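Local coordinates for protein MEM-A1 (Soil metagenome, PDB 6E0S) that belongs to the subclass B3 metallo-beta-lactamases and probably uses zinc to hydrolyse the beta-lactam ring of antibiotics, at residues S114-G117 with E118-L121; A240-L243 with W244-Q247. One frame throughout, in Å; residues are numbered along the deposited sequence. Where two conformers were deposited one is given.

Contact 1: S114-G117 with E118-L121; sequences SVQG and EKVL
Glu118 closes the first turn of the helix: its backbone N donates to Ser114 O at 2.7 Å. Its CB lies beside the same carbonyl oxygen, and with CG anti to the backbone N (chi1 -165°) the carboxylate, in one of its two modelled conformers, swings away from the turn, where a water donates to both OE1 and Val115 O. Lys119 follows, its backbone N making only weak bonds to Val115 O and Gln116 O. Its side chain runs alongside that of Gln116 in the same direction and bends at CD and CE so that NZ hydrogen-bonds Gln116 OE1 at 2.5 Å, a length too short to trust. The ammonium sits above the amide's carbonyl plane, 42° out of it and not on a lone pair. This is the start of helix 115-123, the helix of a beta-alpha-beta unit, where Ser114, between it and strand 110-114, is the N-cap. Ser114 OG takes the N-H of Gly117 at 3.0 Å and also bonds Gly172 O. Val120 sets CB 3.7 Å from Gly117 O and is packed on Glu92 and Met139. Leu121 N binds Gly117 O at 3.0 Å, its CG touches that oxygen at 3.3 Å, and its side chain rests on Val111 and Ala113.

Contact 2: A240-L243 with W244-Q247; sequences AGDL and WRRQ. With PO4 (phosphate ion), chain D.
Asp242 and Arg245 meet in a salt bridge at the start of helix 243-247, with Asp242 OD2 3.1 Å from Arg245 NH2. The carboxylate comes in at the edge of the guanidinium, with OD2 nearly in its plane, but the two flat groups are turned 76° apart, and the N-H reaches OD2 on the anti side, tilted out of the carboxylate plane. The arginine gets there by starting extended, CG anti to the backbone N (chi1 175°), and then folding back at CD (chi3 58°).

Arg246 also reaches back, but to Gly241 rather than Asp242. Its CG stands anti to the carbonyl carbon, and a bend at chi3 carries the guanidinium past the turn to the loop before the helix. There NH2 gives Gly241 O a nearly straight bond of 2.8 Å, with the oxygen lying in the guanidinium plane. NH2 also binds Leu233 O, and NH1 binds Phe258 O, so in this one of its two modelled conformers three backbone carbonyls receive the buried group. Leu243 lies across the arginine, near perpendicular, CD1 4.0 Å from Arg246 NH1, while its other methyl, CD2, sits above the outer part of the Trp244 indole. That indole also meets Tyr39 edge-to-face and makes a cation-pi contact with Arg43.

A phosphate, probably from the crystallisation liquor, sits at the opening of the turn. Its O2 accepts from Arg245 N at 2.9 Å and more weakly from Trp244 N, and O3 lies by the indole edge. Asp242 occupies the N-cap position, yet its side chain makes no capping bond and serves the salt bridge instead. An anion at the backbone N-H groups of a helix's first turn, here Arg245 and weakly Trp244, is the classic N-terminal anion site, where the helix dipole would add to the attraction.

How the contacts relate
Contact 1 comes first along the chain and contact 2 well after it; their centres are 29 Å apart, on opposite sides of the chain's centre, and their nearest atoms are about 20 Å apart. Each is the N-terminal turn of a short helix following a strand. The helix of contact 1 leaves strand 110-114 of the seven-stranded sheet and leads on to strand 145-148. Contact 2 follows edge strand 232-235 of the five-stranded sheet but packs against strands 31-34 and 37-39 of the other, so it lies where the margins of the two sheets of the alpha-beta/beta-alpha sandwich approach. Neither holds a zinc ligand: those identified are His91, His93 and His169.

Contact 1: S114-G117 with E118-L121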
loop_
_atom_site.group_PDB
_atom_site.type_symbol
_atom_site.label_atom_id
_atom_site.label_comp_id
_atom_site.label_asym_id
_atom_site.label_seq_id
_atom_site.Cartn_x
_atom_site.Cartn_y
_atom_site.Cartn_z
ATOM N N SER A 114 -2.447 4.320 -9.941
ATOM C CA SER A 114 -3.476 5.237 -10.412
ATOM C C SER A 114 -2.918 6.205 -11.455
ATOM O O SER A 114 -1.702 6.370 -11.626
ATOM C CB SER A 114 -4.041 6.060 -9.252
ATOM O OG SER A 114 -2.987 6.832 -8.688
ATOM N N VAL A 115 -3.832 6.910 -12.129
ATOM C CA VAL A 115 -3.392 7.895 -13.112
ATOM C C VAL A 115 -2.483 8.935 -12.463
ATOM O O VAL A 115 -1.405 9.258 -12.980
ATOM C CB VAL A 115 -4.611 8.546 -13.785
ATOM C CG1 VAL A 115 -4.180 9.661 -14.716
ATOM C CG2 VAL A 115 -5.389 7.494 -14.543
ATOM N N GLN A 116 -2.881 9.458 -11.306
ATOM C CA GLN A 116 -2.043 10.465 -10.660
ATOM C C GLN A 116 -0.753 9.856 -10.123
ATOM O O GLN A 116 0.319 10.472 -10.216
ATOM C CB GLN A 116 -2.816 11.152 -9.527
ATOM C CG GLN A 116 -3.897 12.136 -10.034
ATOM C CD GLN A 116 -3.305 13.234 -10.903
ATOM O OE1 GLN A 116 -3.787 13.490 -12.008
ATOM N NE2 GLN A 116 -2.234 13.864 -10.423
ATOM N N GLY A 117 -0.840 8.678 -9.517
ATOM C CA GLY A 117 0.358 8.046 -8.980
ATOM C C GLY A 117 1.354 7.681 -10.063
ATOM O O GLY A 117 2.573 7.829 -9.881
ATOM N N GLU A 118 0.847 7.207 -11.205
ATOM C CA GLU A 118 1.712 6.802 -12.304
ATOM C C GLU A 118 2.599 7.951 -12.761
ATOM O O GLU A 118 3.751 7.732 -13.140
ATOM C CB GLU A 118 0.865 6.268 -13.469
ATOM C CG GLU A 118 1.678 5.489 -14.506
ATOM C CD GLU A 118 2.278 6.379 -15.573
ATOM O OE1 GLU A 118 1.833 7.535 -15.692
ATOM O OE2 GLU A 118 3.208 5.935 -16.289
ATOM N N LYS A 119 2.072 9.184 -12.729
ATOM C CA LYS A 119 2.846 10.330 -13.205
ATOM C C LYS A 119 4.075 10.552 -12.351
ATOM O O LYS A 119 5.163 10.817 -12.878
ATOM C CB LYS A 119 1.994 11.593 -13.211
ATOM C CG LYS A 119 0.976 11.607 -14.314
ATOM C CD LYS A 119 0.256 12.933 -14.376
ATOM C CE LYS A 119 -0.758 13.047 -13.261
ATOM N NZ LYS A 119 -1.996 13.746 -13.750
ATOM N N VAL A 120 3.917 10.452 -11.033
ATOM C CA VAL A 120 5.054 10.594 -10.128
ATOM C C VAL A 120 6.017 9.428 -10.277
ATOM O O VAL A 120 7.240 9.609 -10.228
ATOM C CB VAL A 120 4.569 10.729 -8.672
ATOM C CG1 VAL A 120 5.767 10.709 -7.683
ATOM C CG2 VAL A 120 3.807 12.018 -8.519
ATOM N N LEU A 121 5.499 8.204 -10.393
ATOM C CA LEU A 121 6.414 7.075 -10.509
ATOM C C LEU A 121 7.274 7.209 -11.749
ATOM O O LEU A 121 8.473 6.912 -11.724
ATOM C CB LEU A 121 5.642 5.751 -10.542
ATOM C CG LEU A 121 4.824 5.438 -9.288
ATOM C CD1 LEU A 121 4.344 4.007 -9.304
ATOM C CD2 LEU A 121 5.611 5.735 -8.011
HETATM O O HOH W 1 -0.778 8.654 -15.576
#

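Contact 2: A240-L243 with W244-Q247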
loop_
_atom_site.group_PDB
_atom_site.type_symbol
_atom_site.label_atom_id
_atom_site.label_comp_id
_atom_site.label_asym_id
_atom_site.label_seq_id
_atom_site.Cartn_x
_atom_site.Cartn_y
_atom_site.Cartn_z
ATOM N N ALA A 240 0.080 0.190 11.605
ATOM C CA ALA A 240 -1.107 1.031 11.692
ATOM C C ALA A 240 -2.393 0.228 11.520
ATOM O O ALA A 240 -3.461 0.693 11.936
ATOM C CB ALA A 240 -1.046 2.172 10.664
ATOM N N GLY A 241 -2.318 -0.964 10.953
ATOM C CA GLY A 241 -3.477 -1.852 10.905
ATOM C C GLY A 241 -3.307 -3.067 11.809
ATOM O O GLY A 241 -3.917 -4.122 11.576
ATOM N N ASP A 242 -2.466 -2.921 12.844
ATOM C CA ASP A 242 -2.291 -3.926 13.895
ATOM C C ASP A 242 -1.798 -5.256 13.352
ATOM O O ASP A 242 -2.167 -6.318 13.876
ATOM C CB ASP A 242 -3.591 -4.172 14.681
ATOM C CG ASP A 242 -4.024 -2.995 15.541
ATOM O OD1 ASP A 242 -3.227 -2.075 15.844
ATOM O OD2 ASP A 242 -5.208 -3.006 15.938
ATOM N N LEU A 243 -1.000 -5.235 12.282
ATOM C CA LEU A 243 -0.549 -6.495 11.695
ATOM C C LEU A 243 0.257 -7.323 12.694
ATOM O O LEU A 243 0.105 -8.551 12.754
ATOM C CB LEU A 243 0.281 -6.240 10.442
ATOM C CG LEU A 243 0.668 -7.512 9.693
ATOM C CD1 LEU A 243 -0.564 -8.324 9.229
ATOM C CD2 LEU A 243 1.549 -7.095 8.493
ATOM N N TRP A 244 1.116 -6.679 13.487
ATOM C CA TRP A 244 1.982 -7.463 14.369
ATOM C C TRP A 244 1.201 -8.033 15.546
ATOM O O TRP A 244 1.494 -9.144 16.004
ATOM C CB TRP A 244 3.177 -6.624 14.831
ATOM C CG TRP A 244 3.897 -6.025 13.651
ATOM C CD1 TRP A 244 4.196 -4.698 13.441
ATOM C CD2 TRP A 244 4.397 -6.738 12.508
ATOM N NE1 TRP A 244 4.844 -4.553 12.221
ATOM C CE2 TRP A 244 4.973 -5.787 11.634
ATOM C CE3 TRP A 244 4.398 -8.095 12.133
ATOM C CZ2 TRP A 244 5.544 -6.147 10.401
ATOM C CZ3 TRP A 244 4.968 -8.458 10.923
ATOM C CH2 TRP A 244 5.534 -7.487 10.066
ATOM N N ARG A 245 0.177 -7.323 16.017
ATOM C CA ARG A 245 -0.676 -7.905 17.049
ATOM C C ARG A 245 -1.358 -9.173 16.541
ATOM O O ARG A 245 -1.424 -10.180 17.252
ATOM C CB ARG A 245 -1.719 -6.892 17.535
ATOM C CG ARG A 245 -2.698 -7.516 18.511
ATOM C CD ARG A 245 -3.770 -6.559 19.010
ATOM N NE ARG A 245 -4.588 -5.970 17.945
ATOM C CZ ARG A 245 -5.510 -6.621 17.222
ATOM N NH1 ARG A 245 -5.757 -7.912 17.419
ATOM N NH2 ARG A 245 -6.189 -5.974 16.284
ATOM N N ARG A 246 -1.840 -9.154 15.299
ATOM C CA ARG A 246 -2.510 -10.334 14.759
ATOM C C ARG A 246 -1.508 -11.439 14.438
ATOM O O ARG A 246 -1.753 -12.613 14.731
ATOM C CB ARG A 246 -3.299 -9.963 13.503
ATOM C CG ARG A 246 -4.529 -9.103 13.762
ATOM C CD ARG A 246 -5.356 -8.923 12.465
ATOM N NE ARG A 246 -4.936 -7.710 11.773
ATOM C CZ ARG A 246 -4.538 -7.651 10.506
ATOM N NH1 ARG A 246 -4.529 -8.745 9.727
ATOM N NH2 ARG A 246 -4.142 -6.476 10.022
ATOM N N GLN A 247 -0.374 -11.081 13.811
ATOM C CA GLN A 247 0.613 -12.093 13.440
ATOM C C GLN A 247 1.165 -12.797 14.659
ATOM O O GLN A 247 1.603 -13.950 14.566
ATOM C CB GLN A 247 1.768 -11.456 12.666
ATOM C CG GLN A 247 2.726 -12.463 11.970
ATOM C CD GLN A 247 3.875 -12.921 12.830
ATOM O OE1 GLN A 247 4.369 -12.193 13.695
ATOM N NE2 GLN A 247 4.291 -14.166 12.625
HETATM P P PO4 D . 1.090 -3.545 16.184
HETATM O O1 PO4 D . -0.035 -2.563 16.499
HETATM O O2 PO4 D . 0.601 -4.581 15.214
HETATM O O3 PO4 D . 2.243 -2.758 15.584
HETATM O O4 PO4 D . 1.526 -4.236 17.465
#